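Local coordinates for protein extracellular ligand-binding receptor (Sphaerobacter thermophilus, PDB 4ZPJ) that probably captures a small-molecule solute outside the membrane as the substrate-binding component of an ABC importer, and carries bound zinc ions in the crystal, at residues Gln155-Asp160 / Leu168-Phe173; Glu207-Phe212 / Val224-Ala229; Pro238-Ile243 / Gln271-Lys276; Asp262-Leu267 / Gln290-Glu295. All coordinates share one frame; numbering follows the deposited sequence.

Contact 1: Gln155-Asp160 / Leu168-Phe173; sequences QALTRD and LFRVSF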
loop_
_atom_site.group_PDB
_atom_site.type_symbol
_atom_site.label_atom_id
_atom_site.label_comp_id
_atom_site.label_asym_id
_atom_site.label_seq_id
_atom_site.Cartn_x
_atom_site.Cartn_y
_atom_site.Cartn_z
ATOM N N GLN A 155 1.964 2.821 -11.122
ATOM C CA GLN A 155 1.571 1.613 -11.822
ATOM C C GLN A 155 2.634 1.133 -12.791
ATOM O O GLN A 155 2.960 -0.048 -12.820
ATOM C CB GLN A 155 0.250 1.793 -12.564
ATOM C CG GLN A 155 -0.999 1.489 -11.731
ATOM C CD GLN A 155 -2.279 1.798 -12.512
ATOM O OE1 GLN A 155 -2.196 2.329 -13.620
ATOM N NE2 GLN A 155 -3.463 1.500 -11.931
ATOM N N ALA A 156 3.156 2.051 -13.584
ATOM C CA ALA A 156 4.176 1.727 -14.561
ATOM C C ALA A 156 5.368 0.942 -13.988
ATOM O O ALA A 156 5.979 0.145 -14.694
ATOM C CB ALA A 156 4.657 2.992 -15.258
ATOM N N LEU A 157 5.716 1.139 -12.725
ATOM C CA LEU A 157 6.953 0.550 -12.268
ATOM C C LEU A 157 6.975 -0.962 -12.451
ATOM O O LEU A 157 8.032 -1.521 -12.683
ATOM C CB LEU A 157 7.223 0.904 -10.812
ATOM C CG LEU A 157 8.621 0.618 -10.278
ATOM C CD1 LEU A 157 9.616 1.523 -11.020
ATOM C CD2 LEU A 157 8.627 0.849 -8.773
ATOM N N THR A 158 5.819 -1.621 -12.343
ATOM C CA THR A 158 5.736 -3.061 -12.572
ATOM C C THR A 158 4.900 -3.453 -13.805
ATOM O O THR A 158 5.085 -4.543 -14.377
ATOM C CB THR A 158 5.193 -3.837 -11.305
ATOM O OG1 THR A 158 3.913 -3.331 -10.844
ATOM C CG2 THR A 158 6.191 -3.788 -10.156
ATOM N N ARG A 159 3.965 -2.605 -14.197
ATOM C CA ARG A 159 3.050 -2.937 -15.262
ATOM C C ARG A 159 3.523 -2.579 -16.671
ATOM O O ARG A 159 3.118 -3.198 -17.646
ATOM C CB ARG A 159 1.709 -2.283 -14.952
ATOM C CG ARG A 159 1.003 -2.976 -13.815
ATOM C CD ARG A 159 -0.044 -2.129 -13.139
ATOM N NE ARG A 159 -1.030 -1.630 -14.074
ATOM C CZ ARG A 159 -2.095 -2.305 -14.476
ATOM N NH1 ARG A 159 -2.914 -1.741 -15.336
ATOM N NH2 ARG A 159 -2.342 -3.541 -14.032
ATOM N N ASP A 160 4.374 -1.578 -16.779
ATOM C CA ASP A 160 4.944 -1.176 -18.049
ATOM C C ASP A 160 6.202 -1.990 -18.266
ATOM O O ASP A 160 7.149 -1.827 -17.517
ATOM C CB ASP A 160 5.271 0.339 -18.041
ATOM C CG ASP A 160 5.767 0.858 -19.407
ATOM O OD1 ASP A 160 6.169 0.055 -20.301
ATOM O OD2 ASP A 160 5.790 2.095 -19.582
ATOM N N LEU A 168 14.124 -4.663 -9.855
ATOM C CA LEU A 168 13.036 -4.005 -9.110
ATOM C C LEU A 168 11.926 -4.961 -8.682
ATOM O O LEU A 168 11.377 -5.669 -9.498
ATOM C CB LEU A 168 12.395 -2.894 -9.944
ATOM C CG LEU A 168 13.409 -1.899 -10.528
ATOM C CD1 LEU A 168 12.730 -0.884 -11.449
ATOM C CD2 LEU A 168 14.170 -1.211 -9.424
ATOM N N PHE A 169 11.648 -4.961 -7.395
ATOM C CA PHE A 169 10.579 -5.716 -6.800
ATOM C C PHE A 169 9.690 -4.760 -6.065
ATOM O O PHE A 169 10.179 -3.771 -5.500
ATOM C CB PHE A 169 11.140 -6.735 -5.782
ATOM C CG PHE A 169 12.045 -7.775 -6.376
ATOM C CD1 PHE A 169 13.384 -7.478 -6.655
ATOM C CD2 PHE A 169 11.594 -9.027 -6.610
ATOM C CE1 PHE A 169 14.228 -8.436 -7.224
ATOM C CE2 PHE A 169 12.441 -10.031 -7.139
ATOM C CZ PHE A 169 13.757 -9.725 -7.443
ATOM N N ARG A 170 8.410 -5.062 -6.003
ATOM C CA ARG A 170 7.502 -4.247 -5.224
ATOM C C ARG A 170 6.676 -5.085 -4.302
ATOM O O ARG A 170 6.077 -6.069 -4.739
ATOM C CB ARG A 170 6.617 -3.417 -6.169
ATOM C CG ARG A 170 5.625 -2.557 -5.438
ATOM C CD ARG A 170 5.420 -1.229 -6.148
ATOM N NE ARG A 170 4.696 -1.419 -7.360
ATOM C CZ ARG A 170 4.459 -0.493 -8.274
ATOM N NH1 ARG A 170 4.889 0.771 -8.136
ATOM N NH2 ARG A 170 3.741 -0.820 -9.341
ATOM N N VAL A 171 6.639 -4.725 -3.011
ATOM C CA VAL A 171 5.935 -5.570 -2.026
ATOM C C VAL A 171 4.672 -4.883 -1.500
ATOM O O VAL A 171 3.950 -5.449 -0.663
ATOM C CB VAL A 171 6.806 -5.945 -0.823
ATOM C CG1 VAL A 171 8.008 -6.768 -1.240
ATOM C CG2 VAL A 171 7.256 -4.712 -0.073
ATOM N N SER A 172 4.419 -3.650 -1.933
ATOM C CA SER A 172 3.210 -2.944 -1.486
ATOM C C SER A 172 1.994 -3.177 -2.442
ATOM O O SER A 172 1.097 -4.022 -2.205
ATOM C CB SER A 172 3.554 -1.467 -1.335
ATOM O OG SER A 172 4.096 -0.955 -2.537
ATOM N N PHE A 173 1.977 -2.477 -3.548
ATOM C CA PHE A 173 0.854 -2.593 -4.454
ATOM C C PHE A 173 1.209 -1.775 -5.661
ATOM O O PHE A 173 2.076 -0.900 -5.577
ATOM C CB PHE A 173 -0.457 -2.025 -3.830
ATOM C CG PHE A 173 -0.267 -0.725 -3.123
ATOM C CD1 PHE A 173 -0.331 0.467 -3.817
ATOM C CD2 PHE A 173 0.008 -0.681 -1.772
ATOM C CE1 PHE A 173 -0.122 1.691 -3.193
ATOM C CE2 PHE A 173 0.235 0.538 -1.129
ATOM C CZ PHE A 173 0.160 1.719 -1.839
#
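A first torsion of 179° sends R170 CG away from the backbone N, and bends at chi2 and chi3 then bring the guanidinium alongside Q155, L157 and T158. The T158 hydroxyl, set between the backbone N and the carbonyl carbon, accepts from R170 NH2 at 2.9 Å (NH2 to OG1), a bent bond (131°) tilted 30° out of the guanidinium plane. D420 OD2 is a second partner of the same hydroxyl. R170 NH1 passes 3.6 Å from L157 CB, while its hydrogen bonds go to the carbonyl oxygens of L154 and A152; F173 O lies 3.2 Å above the R170 guanidinium plane, offset toward its rim. The two segments belong to the beta-alpha-beta unit of strand 147-149, helix 156-159 and strand 168-170, the last being an outermost strand of the six-stranded sheet. A leucine in place of R170 would probably leave the buried L154 and A152 carbonyls without this donor and T158 OG1 with D420 alone of its two partners. Two residues earlier on the strand the contact turns apolar: L157 CD1 meets L168 CD1 at 4.0 Å, the side chains crossing at about a right angle, beside V149 and T147.

Contact 2: Glu207-Phe212 / Val224-Ala229; sequences EEMAAF and VDEVVA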
loop_
_atom_site.group_PDB
_atom_site.type_symbol
_atom_site.label_atom_id
_atom_site.label_comp_id
_atom_site.label_asym_id
_atom_site.label_seq_id
_atom_site.Cartn_x
_atom_site.Cartn_y
_atom_site.Cartn_z
ATOM N N GLU A 207 -4.992 6.702 -11.190
ATOM C CA GLU A 207 -4.669 5.277 -11.356
ATOM C C GLU A 207 -5.613 4.412 -10.566
ATOM O O GLU A 207 -5.961 3.324 -11.037
ATOM C CB GLU A 207 -3.223 4.985 -10.976
ATOM C CG GLU A 207 -2.203 5.691 -11.901
ATOM C CD GLU A 207 -0.743 5.362 -11.609
ATOM O OE1 GLU A 207 -0.444 4.580 -10.654
ATOM O OE2 GLU A 207 0.114 5.878 -12.369
ATOM N N GLU A 208 -6.016 4.865 -9.369
ATOM C CA GLU A 208 -7.045 4.159 -8.563
ATOM C C GLU A 208 -8.434 4.156 -9.222
ATOM O O GLU A 208 -9.161 3.139 -9.180
ATOM C CB GLU A 208 -7.175 4.809 -7.226
ATOM C CG GLU A 208 -5.973 4.620 -6.309
ATOM C CD GLU A 208 -6.117 3.441 -5.322
ATOM O OE1 GLU A 208 -7.246 2.873 -5.213
ATOM O OE2 GLU A 208 -5.107 3.138 -4.618
HETATM N N MSE A 209 -8.808 5.280 -9.842
HETATM C CA MSE A 209 -10.084 5.344 -10.576
HETATM C C MSE A 209 -10.054 4.356 -11.728
HETATM O O MSE A 209 -11.012 3.590 -11.950
HETATM C CB MSE A 209 -10.436 6.761 -11.059
HETATM C CG MSE A 209 -10.936 7.542 -9.858
HETATM SE SE MSE A 209 -11.741 9.284 -10.341
HETATM C CE MSE A 209 -10.343 9.983 -11.502
ATOM N N ALA A 210 -8.943 4.341 -12.452
ATOM C CA ALA A 210 -8.800 3.487 -13.624
ATOM C C ALA A 210 -8.810 2.027 -13.273
ATOM O O ALA A 210 -9.325 1.221 -14.032
ATOM C CB ALA A 210 -7.521 3.838 -14.373
ATOM N N ALA A 211 -8.279 1.672 -12.108
ATOM C CA ALA A 211 -8.189 0.286 -11.727
ATOM C C ALA A 211 -9.573 -0.169 -11.295
ATOM O O ALA A 211 -9.996 -1.271 -11.616
ATOM C CB ALA A 211 -7.149 0.099 -10.631
ATOM N N PHE A 212 -10.296 0.714 -10.608
ATOM C CA PHE A 212 -11.639 0.403 -10.183
ATOM C C PHE A 212 -12.579 0.235 -11.369
ATOM O O PHE A 212 -13.338 -0.709 -11.418
ATOM C CB PHE A 212 -12.193 1.455 -9.240
ATOM C CG PHE A 212 -13.393 0.982 -8.469
ATOM C CD1 PHE A 212 -14.668 1.025 -9.031
ATOM C CD2 PHE A 212 -13.243 0.433 -7.191
ATOM C CE1 PHE A 212 -15.771 0.578 -8.338
ATOM C CE2 PHE A 212 -14.353 0.013 -6.477
ATOM C CZ PHE A 212 -15.617 0.076 -7.056
ATOM N N VAL A 224 -20.652 6.013 -14.756
ATOM C CA VAL A 224 -21.393 7.118 -15.297
ATOM C C VAL A 224 -20.660 8.493 -15.223
ATOM O O VAL A 224 -20.954 9.359 -16.024
ATOM C CB VAL A 224 -22.794 7.219 -14.609
ATOM C CG1 VAL A 224 -23.553 5.896 -14.697
ATOM C CG2 VAL A 224 -22.678 7.683 -13.152
ATOM N N ASP A 225 -19.781 8.725 -14.244
ATOM C CA ASP A 225 -19.001 9.994 -14.168
ATOM C C ASP A 225 -17.807 9.832 -13.267
ATOM O O ASP A 225 -17.802 8.939 -12.438
ATOM C CB ASP A 225 -19.840 11.188 -13.639
ATOM C CG ASP A 225 -19.298 12.581 -14.125
ATOM O OD1 ASP A 225 -18.137 12.622 -14.569
ATOM O OD2 ASP A 225 -20.015 13.626 -14.093
ATOM N N GLU A 226 -16.796 10.687 -13.462
ATOM C CA GLU A 226 -15.628 10.811 -12.582
ATOM C C GLU A 226 -15.617 12.237 -12.063
ATOM O O GLU A 226 -15.715 13.180 -12.839
ATOM C CB GLU A 226 -14.318 10.573 -13.343
ATOM C CG GLU A 226 -14.219 9.255 -14.124
ATOM C CD GLU A 226 -12.819 8.991 -14.721
ATOM O OE1 GLU A 226 -12.654 7.948 -15.411
ATOM O OE2 GLU A 226 -11.874 9.805 -14.529
ATOM N N VAL A 227 -15.509 12.387 -10.749
ATOM C CA VAL A 227 -15.395 13.669 -10.119
ATOM C C VAL A 227 -14.088 13.746 -9.323
ATOM O O VAL A 227 -13.795 12.972 -8.382
ATOM C CB VAL A 227 -16.578 13.965 -9.176
ATOM C CG1 VAL A 227 -16.458 15.377 -8.585
ATOM C CG2 VAL A 227 -17.905 13.836 -9.911
ATOM N N VAL A 228 -13.328 14.744 -9.662
ATOM C CA VAL A 228 -12.054 14.941 -9.078
ATOM C C VAL A 228 -12.040 16.240 -8.250
ATOM O O VAL A 228 -12.740 17.208 -8.571
ATOM C CB VAL A 228 -11.062 14.879 -10.218
ATOM C CG1 VAL A 228 -10.082 16.010 -10.167
ATOM C CG2 VAL A 228 -10.415 13.489 -10.221
ATOM N N ALA A 229 -11.276 16.230 -7.157
ATOM C CA ALA A 229 -11.174 17.368 -6.248
ATOM C C ALA A 229 -9.710 17.673 -5.990
ATOM O O ALA A 229 -8.963 16.733 -5.817
ATOM C CB ALA A 229 -11.873 17.031 -4.947
#
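M209, a selenomethionine in this crystal, is the residue of 207-212 that meets the strand, reaching E226 and V228 of strand 222-229. The apolar part is a methyl meeting: M209 CE lies 3.7 Å from V228 CG2, with the side chains crossing at about a right angle. M209 SE stays further back, 4.2 Å from E226 CB. A bend at the last torsion (chi3 -49°) is what swings the terminal methyl round to V228 and the E226 carboxylate.

The second kind of approach is methyl to carboxylate. M209 CE comes within 3.4 Å of E226 OE2, a van der Waals contact with at most weak C-H to oxygen character; no hydrogen bond joins the segments. The charge of E226 is met elsewhere, by a salt bridge from OE1 to R213, one turn along the helix from M209.

Both elements belong to a beta-alpha-beta crossover in which strand 194-200 leads through helix 203-218 into strand 222-229, an outermost strand of the parallel four-stranded sheet. F212, stacked on F254, packs the same helix onto M195 and L197. D201, which binds a zinc ion together with H206, is about 3 Å from the V228 side chain at nearest atoms. With E226 OE1 paired to R213, the contact itself rests on van der Waals packing of the M209 methyl.

Contact 3: Pro238-Ile243 / Gln271-Lys276; sequences PYLQRI and QEFGLK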
loop_
_atom_site.group_PDB
_atom_site.type_symbol
_atom_site.label_atom_id
_atom_site.label_comp_id
_atom_site.label_asym_id
_atom_site.label_seq_id
_atom_site.Cartn_x
_atom_site.Cartn_y
_atom_site.Cartn_z
ATOM N N PRO A 238 -19.104 21.228 -2.825
ATOM C CA PRO A 238 -19.390 21.303 -4.261
ATOM C C PRO A 238 -19.203 19.961 -4.932
ATOM O O PRO A 238 -20.023 19.582 -5.755
ATOM C CB PRO A 238 -18.383 22.360 -4.774
ATOM C CG PRO A 238 -18.032 23.169 -3.543
ATOM C CD PRO A 238 -17.983 22.106 -2.455
ATOM N N TYR A 239 -18.164 19.229 -4.546
ATOM C CA TYR A 239 -17.867 17.926 -5.164
ATOM C C TYR A 239 -18.913 16.904 -4.770
ATOM O O TYR A 239 -19.260 16.077 -5.565
ATOM C CB TYR A 239 -16.461 17.472 -4.807
ATOM C CG TYR A 239 -15.496 18.559 -5.170
ATOM C CD1 TYR A 239 -15.098 18.738 -6.494
ATOM C CD2 TYR A 239 -15.071 19.481 -4.226
ATOM C CE1 TYR A 239 -14.270 19.800 -6.854
ATOM C CE2 TYR A 239 -14.242 20.554 -4.577
ATOM C CZ TYR A 239 -13.839 20.705 -5.889
ATOM O OH TYR A 239 -13.027 21.755 -6.244
ATOM N N LEU A 240 -19.414 17.008 -3.542
ATOM C CA LEU A 240 -20.498 16.198 -3.033
ATOM C C LEU A 240 -21.770 16.437 -3.803
ATOM O O LEU A 240 -22.457 15.490 -4.191
ATOM C CB LEU A 240 -20.749 16.485 -1.552
ATOM C CG LEU A 240 -19.661 16.007 -0.552
ATOM C CD1 LEU A 240 -20.158 16.160 0.869
ATOM C CD2 LEU A 240 -19.239 14.568 -0.764
ATOM N N GLN A 241 -22.072 17.699 -4.046
ATOM C CA GLN A 241 -23.216 18.027 -4.874
ATOM C C GLN A 241 -23.045 17.390 -6.275
ATOM O O GLN A 241 -23.955 16.728 -6.753
ATOM C CB GLN A 241 -23.516 19.550 -4.853
ATOM C CG GLN A 241 -24.385 19.926 -3.634
ATOM C CD GLN A 241 -24.661 21.426 -3.433
ATOM O OE1 GLN A 241 -25.296 21.816 -2.442
ATOM N NE2 GLN A 241 -24.209 22.266 -4.378
ATOM N N ARG A 242 -21.874 17.493 -6.886
ATOM C CA ARG A 242 -21.694 16.890 -8.207
ATOM C C ARG A 242 -21.852 15.389 -8.152
ATOM O O ARG A 242 -22.457 14.777 -9.057
ATOM C CB ARG A 242 -20.347 17.253 -8.824
ATOM C CG ARG A 242 -20.111 18.765 -8.861
ATOM C CD ARG A 242 -18.995 19.216 -9.801
ATOM N NE ARG A 242 -18.438 20.509 -9.372
ATOM C CZ ARG A 242 -17.418 21.151 -9.953
ATOM N NH1 ARG A 242 -17.014 22.328 -9.459
ATOM N NH2 ARG A 242 -16.804 20.643 -11.023
ATOM N N ILE A 243 -21.329 14.776 -7.091
ATOM C CA ILE A 243 -21.486 13.351 -6.936
ATOM C C ILE A 243 -22.960 13.043 -6.816
ATOM O O ILE A 243 -23.427 12.134 -7.480
ATOM C CB ILE A 243 -20.723 12.793 -5.718
ATOM C CG1 ILE A 243 -19.210 12.886 -5.967
ATOM C CG2 ILE A 243 -21.175 11.369 -5.409
ATOM C CD1 ILE A 243 -18.353 12.781 -4.720
ATOM N N GLN A 271 -21.025 12.230 5.339
ATOM C CA GLN A 271 -22.075 11.857 6.255
ATOM C C GLN A 271 -22.867 13.046 6.716
ATOM O O GLN A 271 -24.076 13.023 6.732
ATOM C CB GLN A 271 -21.476 11.176 7.466
ATOM C CG GLN A 271 -22.480 10.840 8.549
ATOM C CD GLN A 271 -21.775 10.593 9.871
ATOM O OE1 GLN A 271 -20.866 11.334 10.267
ATOM N NE2 GLN A 271 -22.188 9.549 10.552
ATOM N N GLU A 272 -22.171 14.101 7.099
ATOM C CA GLU A 272 -22.828 15.312 7.593
ATOM C C GLU A 272 -23.760 15.965 6.573
ATOM O O GLU A 272 -24.796 16.497 6.932
ATOM C CB GLU A 272 -21.774 16.330 8.080
ATOM C CG GLU A 272 -21.108 15.879 9.370
ATOM C CD GLU A 272 -20.150 16.902 9.953
ATOM O OE1 GLU A 272 -19.628 17.770 9.211
ATOM O OE2 GLU A 272 -19.907 16.822 11.182
ATOM N N PHE A 273 -23.394 15.876 5.307
ATOM C CA PHE A 273 -24.155 16.490 4.203
ATOM C C PHE A 273 -25.347 15.606 3.839
ATOM O O PHE A 273 -26.270 16.061 3.187
ATOM C CB PHE A 273 -23.217 16.630 3.018
ATOM C CG PHE A 273 -23.596 17.662 2.011
ATOM C CD1 PHE A 273 -23.430 19.008 2.282
ATOM C CD2 PHE A 273 -23.998 17.280 0.723
ATOM C CE1 PHE A 273 -23.750 19.956 1.324
ATOM C CE2 PHE A 273 -24.310 18.219 -0.239
ATOM C CZ PHE A 273 -24.185 19.564 0.059
ATOM N N GLY A 274 -25.361 14.345 4.275
ATOM C CA GLY A 274 -26.595 13.576 4.141
ATOM C C GLY A 274 -26.495 12.460 3.109
ATOM O O GLY A 274 -27.399 11.626 3.000
ATOM N N LEU A 275 -25.377 12.425 2.389
ATOM C CA LEU A 275 -25.187 11.418 1.354
ATOM C C LEU A 275 -24.995 10.036 1.925
ATOM O O LEU A 275 -25.380 9.080 1.327
ATOM C CB LEU A 275 -24.030 11.766 0.413
ATOM C CG LEU A 275 -24.161 13.112 -0.292
ATOM C CD1 LEU A 275 -23.352 13.102 -1.584
ATOM C CD2 LEU A 275 -25.607 13.473 -0.633
ATOM N N LYS A 276 -24.421 9.907 3.083
ATOM C CA LYS A 276 -24.266 8.568 3.626
ATOM C C LYS A 276 -25.627 7.885 3.812
ATOM O O LYS A 276 -25.782 6.689 3.535
ATOM C CB LYS A 276 -23.487 8.633 4.917
ATOM C CG LYS A 276 -23.313 7.280 5.467
ATOM C CD LYS A 276 -22.348 7.193 6.584
ATOM C CE LYS A 276 -22.004 5.705 6.727
ATOM N NZ LYS A 276 -21.630 5.500 8.123
#
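L240 and F273 bring together consecutive helical connections of an alpha/beta domain with a parallel sheet: helix 237-246 leads from strand 222-229 to strand 252-256, and helix 261-272 leads on from there to strand 281-283. F273, just before G274, has the most surface buried by the contact. Its CG is anti to the backbone N (chi1 -158°), which extends the ring across to the first helix. The two side chains slide past each other in opposite directions, and L240 CD1 reaches back to F273 CB at 3.8 Å while L240 CB lies 4.0 Å from F273 CD2 on the ring.

L240 also touches F266 and Y270 of helix 261-272. L275, the third main contributor, follows two residues after F273; its CD1 touches the backbone at L240 O (3.6 Å) and lies 4.3 Å from L240 CB. Between F273 and L275, G274 leaves the helix with positive phi, where a CB would collide with the carbonyl O of F273; this turn probably helps both F273 and L275 point toward helix 237-246. A bound zinc ion lies about 5 Å from the nearest side-chain atom of F273. Q241 crosses F273 at about a right angle, its amide plane 49° from the ring plane, with Q241 OE1 at the ring edge 3.5 Å from F273 CZ.

Contact 4: Asp262-Leu267 / Gln290-Glu295; sequences DAIRFL and QSILPE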
loop_
_atom_site.group_PDB
_atom_site.type_symbol
_atom_site.label_atom_id
_atom_site.label_comp_id
_atom_site.label_asym_id
_atom_site.label_seq_id
_atom_site.Cartn_x
_atom_site.Cartn_y
_atom_site.Cartn_z
ATOM N N ASP A 262 -7.452 15.021 3.683
ATOM C CA ASP A 262 -8.487 15.002 2.639
ATOM C C ASP A 262 -9.534 13.863 2.902
ATOM O O ASP A 262 -10.780 14.039 2.789
ATOM C CB ASP A 262 -7.859 14.819 1.243
ATOM C CG ASP A 262 -7.210 16.100 0.692
ATOM O OD1 ASP A 262 -7.142 17.127 1.410
ATOM O OD2 ASP A 262 -6.783 16.106 -0.497
ATOM N N ALA A 263 -9.031 12.697 3.253
ATOM C CA ALA A 263 -9.905 11.538 3.415
ATOM C C ALA A 263 -10.826 11.688 4.597
ATOM O O ALA A 263 -12.006 11.342 4.499
ATOM C CB ALA A 263 -9.100 10.278 3.484
ATOM N N ILE A 264 -10.296 12.261 5.670
ATOM C CA ILE A 264 -11.048 12.532 6.883
ATOM C C ILE A 264 -12.143 13.567 6.596
ATOM O O ILE A 264 -13.341 13.312 6.928
ATOM C CB ILE A 264 -10.152 13.040 8.026
ATOM C CG1 ILE A 264 -9.121 11.986 8.427
ATOM C CG2 ILE A 264 -11.000 13.460 9.245
ATOM C CD1 ILE A 264 -8.009 12.512 9.340
ATOM N N ARG A 265 -11.752 14.689 5.967
ATOM C CA ARG A 265 -12.741 15.755 5.636
ATOM C C ARG A 265 -13.819 15.236 4.632
ATOM O O ARG A 265 -15.010 15.516 4.775
ATOM C CB ARG A 265 -12.033 17.035 5.113
ATOM C CG ARG A 265 -11.303 17.840 6.195
ATOM C CD ARG A 265 -10.860 19.222 5.647
ATOM N NE ARG A 265 -9.998 18.991 4.473
ATOM C CZ ARG A 265 -8.678 18.725 4.505
ATOM N NH1 ARG A 265 -8.001 18.749 5.662
ATOM N NH2 ARG A 265 -8.021 18.470 3.365
ATOM N N PHE A 266 -13.412 14.435 3.657
ATOM C CA PHE A 266 -14.390 13.901 2.745
ATOM C C PHE A 266 -15.413 12.968 3.444
ATOM O O PHE A 266 -16.636 13.156 3.297
ATOM C CB PHE A 266 -13.742 13.152 1.583
ATOM C CG PHE A 266 -14.744 12.466 0.692
ATOM C CD1 PHE A 266 -15.394 13.158 -0.290
ATOM C CD2 PHE A 266 -15.070 11.133 0.892
ATOM C CE1 PHE A 266 -16.344 12.527 -1.093
ATOM C CE2 PHE A 266 -16.028 10.488 0.105
ATOM C CZ PHE A 266 -16.666 11.187 -0.895
ATOM N N LEU A 267 -14.929 11.965 4.179
ATOM C CA LEU A 267 -15.861 11.006 4.789
ATOM C C LEU A 267 -16.768 11.683 5.757
ATOM O O LEU A 267 -17.965 11.459 5.745
ATOM C CB LEU A 267 -15.121 9.871 5.483
ATOM C CG LEU A 267 -14.656 8.875 4.439
ATOM C CD1 LEU A 267 -13.659 7.907 5.003
ATOM C CD2 LEU A 267 -15.855 8.154 3.863
ATOM N N GLN A 290 -6.235 2.478 9.628
ATOM C CA GLN A 290 -6.147 2.450 11.061
ATOM C C GLN A 290 -5.674 3.742 11.668
ATOM O O GLN A 290 -6.188 4.158 12.664
ATOM C CB GLN A 290 -5.076 1.406 11.466
ATOM C CG GLN A 290 -5.041 1.156 12.963
ATOM C CD GLN A 290 -6.252 0.364 13.381
ATOM O OE1 GLN A 290 -6.598 -0.635 12.725
ATOM N NE2 GLN A 290 -6.914 0.795 14.440
ATOM N N SER A 291 -4.673 4.356 11.075
ATOM C CA SER A 291 -4.155 5.615 11.611
ATOM C C SER A 291 -5.185 6.723 11.647
ATOM O O SER A 291 -5.052 7.647 12.445
ATOM C CB SER A 291 -2.969 6.093 10.804
ATOM O OG SER A 291 -3.274 6.035 9.422
ATOM N N ILE A 292 -6.205 6.678 10.794
ATOM C CA ILE A 292 -7.142 7.808 10.793
ATOM C C ILE A 292 -8.552 7.390 11.118
ATOM O O ILE A 292 -9.446 8.221 11.142
ATOM C CB ILE A 292 -7.108 8.569 9.474
ATOM C CG1 ILE A 292 -7.326 7.628 8.279
ATOM C CG2 ILE A 292 -5.759 9.240 9.314
ATOM C CD1 ILE A 292 -7.594 8.354 6.979
ATOM N N LEU A 293 -8.727 6.103 11.386
ATOM C CA LEU A 293 -10.022 5.527 11.679
ATOM C C LEU A 293 -10.674 6.157 12.886
ATOM O O LEU A 293 -11.825 6.525 12.830
ATOM C CB LEU A 293 -9.920 4.009 11.825
ATOM C CG LEU A 293 -11.206 3.252 11.520
ATOM C CD1 LEU A 293 -11.996 3.829 10.345
ATOM C CD2 LEU A 293 -10.911 1.797 11.277
ATOM N N PRO A 294 -9.908 6.439 13.949
ATOM C CA PRO A 294 -10.545 7.173 15.068
ATOM C C PRO A 294 -11.178 8.571 14.770
ATOM O O PRO A 294 -12.079 9.002 15.479
ATOM C CB PRO A 294 -9.413 7.315 16.072
ATOM C CG PRO A 294 -8.450 6.233 15.730
ATOM C CD PRO A 294 -8.514 6.077 14.236
ATOM N N GLU A 295 -10.704 9.280 13.758
ATOM C CA GLU A 295 -11.149 10.636 13.482
ATOM C C GLU A 295 -12.275 10.631 12.437
ATOM O O GLU A 295 -13.022 11.565 12.317
ATOM C CB GLU A 295 -9.979 11.458 12.988
ATOM C CG GLU A 295 -8.660 11.022 13.638
ATOM C CD GLU A 295 -7.607 12.092 13.620
ATOM O OE1 GLU A 295 -6.427 11.765 13.323
ATOM O OE2 GLU A 295 -7.976 13.251 13.893
#
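I264 packs directly on I292, with CD1 4.0 Å from I292 CG2 and CG1 4.1 Å from I292 CB, the two side chains meeting at an oblique angle. On its other branch, I264 CG2 rests 4.1 Å from the carbonyl oxygen E295 O, and I264 CD1 also lies 4.3 Å from E295 CB. A263 adds its methyl, CB standing 4.3 Å from I292 CD1. I292 turns CG1 between its own backbone N and carbonyl carbon (chi1 53°), which carries CD1 over to A263. These contacts set helix 261-272, which follows strand 252-256 in the alpha/beta domain, against residues 290-295, which lead into helix 293-296. With an alanine here instead of I264, I292 CB and CG2 would probably lose their neighbours and a gap would open beside E295. In the next shell, the backbone bond from E295 N to I292 O joins these two residues, and I296 also touches I264 and L267. Within helix 261-272, D262 and R265, three residues apart, form a salt bridge, while D262 OD2 and R265 NE hydrogen-bond to the backbone of G232 and T233.

How the contacts relate
The chain has the two-lobed architecture expected of the leucine-binding protein family: contact 1 belongs to the six-stranded sheet, contacts 2 to 4 to the region of the parallel four-stranded one. Contacts 1 and 2 (centres 20 Å apart) meet through a probable hydrogen bond from Q155 N to E207 OE1 (3.0 Å), near zinc ligand H206, whose side chain is about 8 Å from that of Q155 at nearest atoms. Between contacts 2 and 3 (centres 17 Å apart) Y239 is one link, its CE1 lying 3.5 Å from V228 O, with V227 packing on I243. Contacts 3 and 4 share helix 261-272, L240 CD2 touching F266 CE1 at 3.6 Å; contact 4 lies away from zinc sites.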